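Local coordinates for protein WZI (Escherichia coli, PDB 2YNK) that probably binds capsular polysaccharide at the cell surface as an outer-membrane beta-barrel lectin, supporting group 1 capsule assembly, at residues L10-L14 with V54-I58; A15-R20 with E313-G317; K320-Y326 with K373-E379. One frame throughout, in Å; residues are numbered along the deposited sequence.

Contact 1 (L10-L14 with V54-I58)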
loop_
_atom_site.group_PDB
_atom_site.type_symbol
_atom_site.label_atom_id
_atom_site.label_comp_id
_atom_site.label_asym_id
_atom_site.label_seq_id
_atom_site.Cartn_x
_atom_site.Cartn_y
_atom_site.Cartn_z
ATOM N N LEU A 10 -10.574 -4.661 2.819
ATOM C CA LEU A 10 -10.463 -4.340 4.249
ATOM C C LEU A 10 -10.217 -2.852 4.479
ATOM O O LEU A 10 -10.898 -2.214 5.296
ATOM C CB LEU A 10 -9.327 -5.138 4.908
ATOM C CG LEU A 10 -9.250 -5.031 6.437
ATOM C CD1 LEU A 10 -10.492 -5.667 7.055
ATOM C CD2 LEU A 10 -7.987 -5.676 6.994
ATOM N N ARG A 11 -9.229 -2.321 3.760
ATOM C CA ARG A 11 -8.810 -0.937 3.916
ATOM C C ARG A 11 -9.950 0.022 3.658
ATOM O O ARG A 11 -10.114 0.976 4.396
ATOM C CB ARG A 11 -7.636 -0.588 2.976
ATOM C CG ARG A 11 -7.353 0.906 2.957
ATOM C CD ARG A 11 -5.999 1.314 2.422
ATOM N NE ARG A 11 -5.877 2.761 2.588
ATOM C CZ ARG A 11 -5.174 3.584 1.816
ATOM N NH1 ARG A 11 -4.468 3.133 0.789
ATOM N NH2 ARG A 11 -5.183 4.888 2.082
ATOM N N ASN A 12 -10.714 -0.207 2.597
ATOM C CA ASN A 12 -11.800 0.702 2.243
ATOM C C ASN A 12 -12.931 0.653 3.304
ATOM O O ASN A 12 -13.507 1.682 3.663
ATOM C CB ASN A 12 -12.337 0.390 0.841
ATOM C CG ASN A 12 -11.285 0.582 -0.253
ATOM O OD1 ASN A 12 -10.968 -0.353 -0.989
ATOM N ND2 ASN A 12 -10.738 1.790 -0.359
ATOM N N ASP A 13 -13.214 -0.547 3.810
ATOM C CA ASP A 13 -14.171 -0.741 4.884
ATOM C C ASP A 13 -13.716 -0.066 6.195
ATOM O O ASP A 13 -14.507 0.605 6.859
ATOM C CB ASP A 13 -14.449 -2.243 5.087
ATOM C CG ASP A 13 -15.481 -2.794 4.097
ATOM O OD1 ASP A 13 -15.751 -2.125 3.082
ATOM O OD2 ASP A 13 -16.037 -3.891 4.327
ATOM N N LEU A 14 -12.448 -0.228 6.558
ATOM C CA LEU A 14 -11.907 0.451 7.737
ATOM C C LEU A 14 -11.921 1.963 7.543
ATOM O O LEU A 14 -12.276 2.703 8.460
ATOM C CB LEU A 14 -10.472 -0.003 8.033
ATOM C CG LEU A 14 -10.255 -1.414 8.585
ATOM C CD1 LEU A 14 -8.782 -1.615 8.907
ATOM C CD2 LEU A 14 -11.113 -1.654 9.818
ATOM N N VAL A 54 -21.138 -2.591 7.643
ATOM C CA VAL A 54 -19.702 -2.471 7.438
ATOM C C VAL A 54 -18.949 -3.098 8.611
ATOM O O VAL A 54 -18.089 -3.938 8.396
ATOM C CB VAL A 54 -19.251 -1.011 7.208
ATOM C CG1 VAL A 54 -17.737 -0.939 7.100
ATOM C CG2 VAL A 54 -19.896 -0.436 5.950
ATOM N N LEU A 55 -19.282 -2.705 9.839
ATOM C CA LEU A 55 -18.655 -3.280 11.041
ATOM C C LEU A 55 -18.547 -4.806 11.021
ATOM O O LEU A 55 -17.490 -5.365 11.313
ATOM C CB LEU A 55 -19.429 -2.877 12.311
ATOM C CG LEU A 55 -19.027 -1.569 12.998
ATOM C CD1 LEU A 55 -19.747 -1.437 14.332
ATOM C CD2 LEU A 55 -17.519 -1.477 13.193
ATOM N N ALA A 56 -19.643 -5.476 10.694
ATOM C CA ALA A 56 -19.681 -6.937 10.753
ATOM C C ALA A 56 -18.714 -7.538 9.740
ATOM O O ALA A 56 -18.210 -8.649 9.925
ATOM C CB ALA A 56 -21.100 -7.445 10.510
ATOM N N ARG A 57 -18.458 -6.777 8.678
ATOM C CA ARG A 57 -17.583 -7.198 7.581
ATOM C C ARG A 57 -16.124 -7.273 8.012
ATOM O O ARG A 57 -15.397 -8.148 7.557
ATOM C CB ARG A 57 -17.754 -6.252 6.380
ATOM C CG ARG A 57 -18.110 -6.955 5.076
ATOM C CD ARG A 57 -19.191 -6.215 4.301
ATOM N NE ARG A 57 -18.802 -4.847 3.962
ATOM C CZ ARG A 57 -19.613 -3.943 3.405
ATOM N NH1 ARG A 57 -20.877 -4.241 3.106
ATOM N NH2 ARG A 57 -19.151 -2.722 3.135
ATOM N N ILE A 58 -15.696 -6.387 8.908
ATOM C CA ILE A 58 -14.285 -6.361 9.338
ATOM C C ILE A 58 -13.749 -7.719 9.802
ATOM O O ILE A 58 -12.761 -8.208 9.265
ATOM C CB ILE A 58 -14.022 -5.320 10.440
ATOM C CG1 ILE A 58 -14.423 -3.905 9.978
ATOM C CG2 ILE A 58 -12.561 -5.354 10.875
ATOM C CD1 ILE A 58 -13.972 -3.499 8.594
#
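D13 and R57 pair across two of the N-terminal helices, 8-19 and 49-65, which pack on the inner side of the barrel wall. The bond from R57 NE to D13 OD2 is 2.9 Å long and nearly straight. NE meets OD2 on the syn side of the carboxylate, tilted 28° out of its plane, while OD2 lies in the plane of the guanidinium. A second bond, R57 NH2 to D13 OD1, is weak at 3.5 Å. The R57 chain bends at CG and CD, which brings NE against the acid. D13 OD2 has another cationic partner in R383 of barrel strand 383-393. Two arginines therefore share one buried carboxylate, which would probably favour its charged form.

The helix segments run roughly antiparallel, at 140°, with axes 9.8 Å apart at closest approach. Beside the salt bridge the packing is apolar. I58 CD1 sits 3.6 Å from L14 CD2 and 3.8 Å from D13 CB. CG1 of I58 is anti to the carbonyl carbon (chi1 -58°), and CD1 is carried on toward helix 8-19. L10 touches more loosely, with CD1 4.1 Å from I58 O. On the other flank V54 CG1 rests 3.6 Å from D13 O. I37 of helix 34-42 covers both L14 and I58, and R57 and D13 both touch I377 of the barrel wall.

Contact 2 (A15-R20 with E313-G317)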
loop_
_atom_site.group_PDB
_atom_site.type_symbol
_atom_site.label_atom_id
_atom_site.label_comp_id
_atom_site.label_asym_id
_atom_site.label_seq_id
_atom_site.Cartn_x
_atom_site.Cartn_y
_atom_site.Cartn_z
ATOM N N ALA A 15 -11.530 2.417 6.353
ATOM C CA ALA A 15 -11.450 3.851 6.061
ATOM C C ALA A 15 -12.830 4.503 6.103
ATOM O O ALA A 15 -12.974 5.661 6.498
ATOM C CB ALA A 15 -10.793 4.083 4.705
ATOM N N TRP A 16 -13.835 3.750 5.679
ATOM C CA TRP A 16 -15.217 4.200 5.719
ATOM C C TRP A 16 -15.610 4.428 7.160
ATOM O O TRP A 16 -16.076 5.503 7.526
ATOM C CB TRP A 16 -16.102 3.147 5.050
ATOM C CG TRP A 16 -17.539 3.539 4.783
ATOM C CD1 TRP A 16 -18.070 4.074 3.617
ATOM C CD2 TRP A 16 -18.691 3.377 5.682
ATOM N NE1 TRP A 16 -19.424 4.272 3.743
ATOM C CE2 TRP A 16 -19.858 3.865 4.950
ATOM C CE3 TRP A 16 -18.861 2.897 6.970
ATOM C CZ2 TRP A 16 -21.129 3.872 5.511
ATOM C CZ3 TRP A 16 -20.148 2.899 7.524
ATOM C CH2 TRP A 16 -21.252 3.380 6.812
ATOM N N LEU A 17 -15.380 3.421 7.994
ATOM C CA LEU A 17 -15.732 3.488 9.405
ATOM C C LEU A 17 -14.974 4.601 10.138
ATOM O O LEU A 17 -15.538 5.285 11.002
ATOM C CB LEU A 17 -15.472 2.129 10.070
ATOM C CG LEU A 17 -16.423 1.011 9.630
ATOM C CD1 LEU A 17 -15.776 -0.351 9.803
ATOM C CD2 LEU A 17 -17.737 1.090 10.401
ATOM N N SER A 18 -13.705 4.787 9.781
ATOM C CA SER A 18 -12.838 5.741 10.476
ATOM C C SER A 18 -13.220 7.180 10.165
ATOM O O SER A 18 -13.284 8.014 11.060
ATOM C CB SER A 18 -11.366 5.491 10.121
ATOM O OG SER A 18 -10.548 6.612 10.424
ATOM N N ASP A 19 -13.478 7.462 8.896
ATOM C CA ASP A 19 -13.765 8.827 8.464
ATOM C C ASP A 19 -15.165 9.276 8.861
ATOM O O ASP A 19 -15.443 10.463 8.902
ATOM C CB ASP A 19 -13.581 8.954 6.950
ATOM C CG ASP A 19 -12.120 8.941 6.534
ATOM O OD1 ASP A 19 -11.259 8.485 7.321
ATOM O OD2 ASP A 19 -11.829 9.395 5.410
ATOM N N ARG A 20 -16.039 8.318 9.142
ATOM C CA ARG A 20 -17.366 8.600 9.665
ATOM C C ARG A 20 -17.371 8.650 11.184
ATOM O O ARG A 20 -18.424 8.804 11.776
ATOM C CB ARG A 20 -18.355 7.525 9.214
ATOM C CG ARG A 20 -18.630 7.516 7.720
ATOM C CD ARG A 20 -19.629 6.432 7.357
ATOM N NE ARG A 20 -20.947 6.698 7.932
ATOM C CZ ARG A 20 -21.836 7.557 7.441
ATOM N NH1 ARG A 20 -21.570 8.258 6.346
ATOM N NH2 ARG A 20 -23.005 7.721 8.057
ATOM N N GLU A 313 -11.122 12.543 0.153
ATOM C CA GLU A 313 -11.932 11.320 0.174
ATOM C C GLU A 313 -13.234 11.529 0.934
ATOM O O GLU A 313 -13.302 12.341 1.859
ATOM C CB GLU A 313 -11.157 10.149 0.790
ATOM C CG GLU A 313 -10.478 10.465 2.116
ATOM C CD GLU A 313 -9.836 9.252 2.771
ATOM O OE1 GLU A 313 -10.530 8.227 2.953
ATOM O OE2 GLU A 313 -8.631 9.329 3.112
ATOM N N GLY A 314 -14.265 10.790 0.521
ATOM C CA GLY A 314 -15.556 10.795 1.190
ATOM C C GLY A 314 -16.108 9.392 1.341
ATOM O O GLY A 314 -15.732 8.481 0.599
ATOM N N HIS A 315 -17.008 9.227 2.308
ATOM C CA HIS A 315 -17.541 7.921 2.674
ATOM C C HIS A 315 -18.965 8.089 3.139
ATOM O O HIS A 315 -19.223 8.790 4.106
ATOM C CB HIS A 315 -16.691 7.316 3.781
ATOM C CG HIS A 315 -15.226 7.200 3.431
ATOM N ND1 HIS A 315 -14.721 6.147 2.774
ATOM C CD2 HIS A 315 -14.157 8.055 3.677
ATOM C CE1 HIS A 315 -13.399 6.313 2.608
ATOM N NE2 HIS A 315 -13.055 7.480 3.160
ATOM N N HIS A 316 -19.906 7.452 2.456
ATOM C CA HIS A 316 -21.313 7.742 2.640
ATOM C C HIS A 316 -22.104 6.475 2.752
ATOM O O HIS A 316 -21.709 5.445 2.219
ATOM C CB HIS A 316 -21.829 8.562 1.463
ATOM C CG HIS A 316 -21.014 9.800 1.168
ATOM N ND1 HIS A 316 -21.067 10.904 1.931
ATOM C CD2 HIS A 316 -20.117 10.081 0.138
ATOM C CE1 HIS A 316 -20.247 11.844 1.425
ATOM N NE2 HIS A 316 -19.667 11.339 0.328
ATOM N N GLY A 317 -23.227 6.542 3.470
ATOM C CA GLY A 317 -24.201 5.447 3.511
ATOM C C GLY A 317 -25.361 5.795 2.600
ATOM O O GLY A 317 -25.681 6.972 2.441
#
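W16 NE1 donates to H316 O at 3.0 Å, and R20 NH1 donates to H315 O at 3.3 Å. The first bond leaves in the plane of the indole but arrives above the carbonyl plane, 64° out of it. The second lies in the guanidinium plane, and its donor is tilted only moderately from the plane of the carbonyl. The R20 chain turns at CD, and its NE pairs with E51 of helix 49-65.

H315 is held at both nitrogens. NE2 donates to E313 OE1 at 2.6 Å, using the anti lone pair of that oxygen, and ND1 bonds N324 OD1 on the next strand. Two acceptors round one imidazole would probably favour its protonated form. D19 OD2 comes 3.0 Å from E313 OE1, acceptor to acceptor. K276 NZ forms salt bridges to D19 OD1 and to E313 OE2, and should offset this repulsion. D19 OD2 is also bonded to S288, and E313 OE1 to Y156.

Segment 15-19 of helix 8-19 crosses segment 313-317 of barrel strand 306-317 at 92°, on the inner side of the closed antiparallel barrel. H315 points inward, with one ring face against the helix backbone: A15 O stands over the ring centre and W16 N nearer the rim. The D19 carboxylate stands almost perpendicular to that ring, at its edge. W16 CD1 packs 3.5 Å from H315 CB. CG of W16 is anti to its own N (chi1 -170°), which lays the indole along the strand toward G317. A15 CB touches H315 CE1 at 4.0 Å.

Contact 3 (K320-Y326 with K373-E379)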
loop_
_atom_site.group_PDB
_atom_site.type_symbol
_atom_site.label_atom_id
_atom_site.label_comp_id
_atom_site.label_asym_id
_atom_site.label_seq_id
_atom_site.Cartn_x
_atom_site.Cartn_y
_atom_site.Cartn_z
ATOM N N LYS A 320 -28.832 0.727 3.225
ATOM C CA LYS A 320 -27.858 0.014 4.040
ATOM C C LYS A 320 -26.516 -0.120 3.307
ATOM O O LYS A 320 -25.539 -0.607 3.881
ATOM C CB LYS A 320 -28.398 -1.363 4.410
ATOM C CG LYS A 320 -29.591 -1.325 5.353
ATOM C CD LYS A 320 -29.989 -2.733 5.774
ATOM C CE LYS A 320 -30.617 -2.776 7.160
ATOM N NZ LYS A 320 -30.819 -4.182 7.613
ATOM N N ASP A 321 -26.467 0.322 2.049
ATOM C CA ASP A 321 -25.245 0.248 1.245
ATOM C C ASP A 321 -24.251 1.314 1.691
ATOM O O ASP A 321 -24.586 2.194 2.494
ATOM C CB ASP A 321 -25.549 0.441 -0.248
ATOM C CG ASP A 321 -26.425 -0.660 -0.830
ATOM O OD1 ASP A 321 -26.578 -1.728 -0.187
ATOM O OD2 ASP A 321 -26.954 -0.452 -1.948
ATOM N N ALA A 322 -23.032 1.224 1.160
ATOM C CA ALA A 322 -21.962 2.163 1.479
ATOM C C ALA A 322 -21.279 2.659 0.202
ATOM O O ALA A 322 -21.113 1.899 -0.759
ATOM C CB ALA A 322 -20.951 1.501 2.395
ATOM N N VAL A 323 -20.890 3.935 0.197
ATOM C CA VAL A 323 -20.254 4.539 -0.959
ATOM C C VAL A 323 -18.921 5.148 -0.564
ATOM O O VAL A 323 -18.859 5.943 0.368
ATOM C CB VAL A 323 -21.152 5.600 -1.613
ATOM C CG1 VAL A 323 -20.404 6.335 -2.718
ATOM C CG2 VAL A 323 -22.392 4.941 -2.183
ATOM N N ASN A 324 -17.866 4.747 -1.290
ATOM C CA ASN A 324 -16.488 5.225 -1.086
ATOM C C ASN A 324 -16.028 5.985 -2.308
ATOM O O ASN A 324 -16.216 5.512 -3.424
ATOM C CB ASN A 324 -15.532 4.049 -0.932
ATOM C CG ASN A 324 -15.534 3.457 0.446
ATOM O OD1 ASN A 324 -15.003 4.044 1.379
ATOM N ND2 ASN A 324 -16.082 2.255 0.573
ATOM N N TRP A 325 -15.404 7.139 -2.118
ATOM C CA TRP A 325 -14.810 7.845 -3.243
ATOM C C TRP A 325 -13.592 8.612 -2.849
ATOM O O TRP A 325 -13.469 9.055 -1.706
ATOM C CB TRP A 325 -15.825 8.771 -3.903
ATOM C CG TRP A 325 -16.205 9.955 -3.050
ATOM C CD1 TRP A 325 -17.284 10.064 -2.176
ATOM C CD2 TRP A 325 -15.514 11.245 -2.959
ATOM N NE1 TRP A 325 -17.302 11.292 -1.573
ATOM C CE2 TRP A 325 -16.272 12.047 -1.992
ATOM C CE3 TRP A 325 -14.388 11.793 -3.552
ATOM C CZ2 TRP A 325 -15.897 13.336 -1.654
ATOM C CZ3 TRP A 325 -14.020 13.097 -3.202
ATOM C CH2 TRP A 325 -14.760 13.848 -2.278
ATOM N N TYR A 326 -12.669 8.765 -3.793
ATOM C CA TYR A 326 -11.513 9.621 -3.578
ATOM C C TYR A 326 -11.125 10.348 -4.859
ATOM O O TYR A 326 -11.423 9.892 -5.963
ATOM C CB TYR A 326 -10.331 8.828 -2.989
ATOM C CG TYR A 326 -9.708 7.815 -3.922
ATOM C CD1 TYR A 326 -9.011 8.222 -5.057
ATOM C CD2 TYR A 326 -9.783 6.455 -3.664
ATOM C CE1 TYR A 326 -8.434 7.310 -5.915
ATOM C CE2 TYR A 326 -9.205 5.534 -4.518
ATOM C CZ TYR A 326 -8.532 5.971 -5.647
ATOM O OH TYR A 326 -7.954 5.072 -6.521
ATOM N N LYS A 373 -11.941 7.755 -8.022
ATOM C CA LYS A 373 -12.602 6.453 -7.928
ATOM C C LYS A 373 -13.843 6.523 -7.037
ATOM O O LYS A 373 -13.808 7.105 -5.962
ATOM C CB LYS A 373 -11.636 5.405 -7.379
ATOM C CG LYS A 373 -12.128 3.965 -7.481
ATOM C CD LYS A 373 -11.127 3.008 -6.840
ATOM C CE LYS A 373 -11.532 1.548 -6.985
ATOM N NZ LYS A 373 -10.361 0.622 -6.994
ATOM N N VAL A 374 -14.936 5.938 -7.510
ATOM C CA VAL A 374 -16.138 5.758 -6.719
ATOM C C VAL A 374 -16.389 4.265 -6.583
ATOM O O VAL A 374 -16.102 3.514 -7.519
ATOM C CB VAL A 374 -17.359 6.367 -7.424
ATOM C CG1 VAL A 374 -18.587 6.263 -6.531
ATOM C CG2 VAL A 374 -17.081 7.807 -7.822
ATOM N N GLU A 375 -16.916 3.829 -5.437
ATOM C CA GLU A 375 -17.475 2.477 -5.336
ATOM C C GLU A 375 -18.659 2.306 -4.358
ATOM O O GLU A 375 -18.700 2.870 -3.254
ATOM C CB GLU A 375 -16.397 1.436 -5.033
ATOM C CG GLU A 375 -15.612 1.702 -3.768
ATOM C CD GLU A 375 -15.183 0.440 -3.026
ATOM O OE1 GLU A 375 -15.408 -0.679 -3.545
ATOM O OE2 GLU A 375 -14.620 0.581 -1.907
ATOM N N LEU A 376 -19.620 1.514 -4.820
ATOM C CA LEU A 376 -20.782 1.143 -4.069
ATOM C C LEU A 376 -20.528 -0.238 -3.506
ATOM O O LEU A 376 -20.039 -1.118 -4.217
ATOM C CB LEU A 376 -22.017 1.102 -4.972
ATOM C CG LEU A 376 -23.331 0.773 -4.251
ATOM C CD1 LEU A 376 -23.834 1.992 -3.500
ATOM C CD2 LEU A 376 -24.373 0.273 -5.232
ATOM N N ILE A 377 -20.874 -0.425 -2.232
ATOM C CA ILE A 377 -20.764 -1.719 -1.594
ATOM C C ILE A 377 -22.124 -2.088 -1.006
ATOM O O ILE A 377 -22.632 -1.425 -0.101
ATOM C CB ILE A 377 -19.651 -1.739 -0.529
ATOM C CG1 ILE A 377 -18.349 -1.171 -1.122
ATOM C CG2 ILE A 377 -19.424 -3.159 -0.047
ATOM C CD1 ILE A 377 -17.165 -1.124 -0.170
ATOM N N THR A 378 -22.710 -3.148 -1.548
ATOM C CA THR A 378 -23.984 -3.670 -1.086
ATOM C C THR A 378 -23.910 -4.239 0.331
ATOM O O THR A 378 -22.832 -4.610 0.814
ATOM C CB THR A 378 -24.472 -4.803 -2.011
ATOM O OG1 THR A 378 -24.350 -4.386 -3.373
ATOM C CG2 THR A 378 -25.939 -5.169 -1.715
ATOM N N GLU A 379 -25.073 -4.289 0.982
ATOM C CA GLU A 379 -25.297 -5.082 2.199
ATOM C C GLU A 379 -24.835 -6.518 1.958
ATOM O O GLU A 379 -24.142 -7.117 2.768
ATOM C CB GLU A 379 -26.798 -5.041 2.522
ATOM C CG GLU A 379 -27.258 -5.898 3.684
ATOM C CD GLU A 379 -28.674 -5.560 4.106
ATOM O OE1 GLU A 379 -29.426 -4.987 3.276
ATOM O OE2 GLU A 379 -29.034 -5.862 5.270
#
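Y326 carries K373 CB over one face of its ring. CB lies 3.9 Å from the ring centroid, off centre toward the rim, in a CH-pi contact. CG of K373 is anti to the backbone N (chi1 -169°), and the extended chain takes CD past the hydroxyl end of the ring. Y326 OH bonds E157, and the ring meets that of Y156, nearly parallel. The N324 amide and the E375 carboxylate lie side by side and point the same way, their planes 31° apart. N324 OD1 accepts a hydrogen bond from H315 ND1.

Y326, K373, N324, E375 and I377 lie on the inner face of two adjacent antiparallel barrel strands. A322-I377, N324-E375 and Y326-K373 are hydrogen-bonded pairs with two bonds each, such as E375 N to N324 O at 2.7 Å. V323-L376 and W325-V374 are non-hydrogen-bonded pairs on the outer face, where V323 CG2 meets L376 CD1 at 3.5 Å. W325 turns its indole away to meet H316. Past the strand ends, E379 N donates to D321 OD1 at 3.2 Å, and K320 NZ makes a weak salt bridge to E379 OE2 at 3.4 Å.

A dodecane touches L376 and D321, in a pocket that W318 and W384 complete. A322, N324, E375 and I377 meet the N-terminal helices, while the outer face, V323, W325, V374 and L376, is apolar or aromatic, consistent with contact with the membrane.

In the fold
From the N terminus, helix 8-19 serves two contacts. Contact 1 closes a loop of 39 residues, rich in helix, and ties 10-14 to 54-58. Contact 2 leaves the same helix at 15-20 and reaches 313-317, spanning most of the barrel strands. Its segments alternate with those of contact 1, so the two cross. V54 bridges them by packing on W16 and L17. Contact 3 opens after both have closed and joins 320-326 to 373-379, closing 46 residues, none helical. Strands 306-317 and 322-331 are neighbours in chain and sheet, so contacts 2 and 3 share a wall. R57 NH1 approaches T378 O, which brings contact 1 to the end of strand 368-377, next in the barrel.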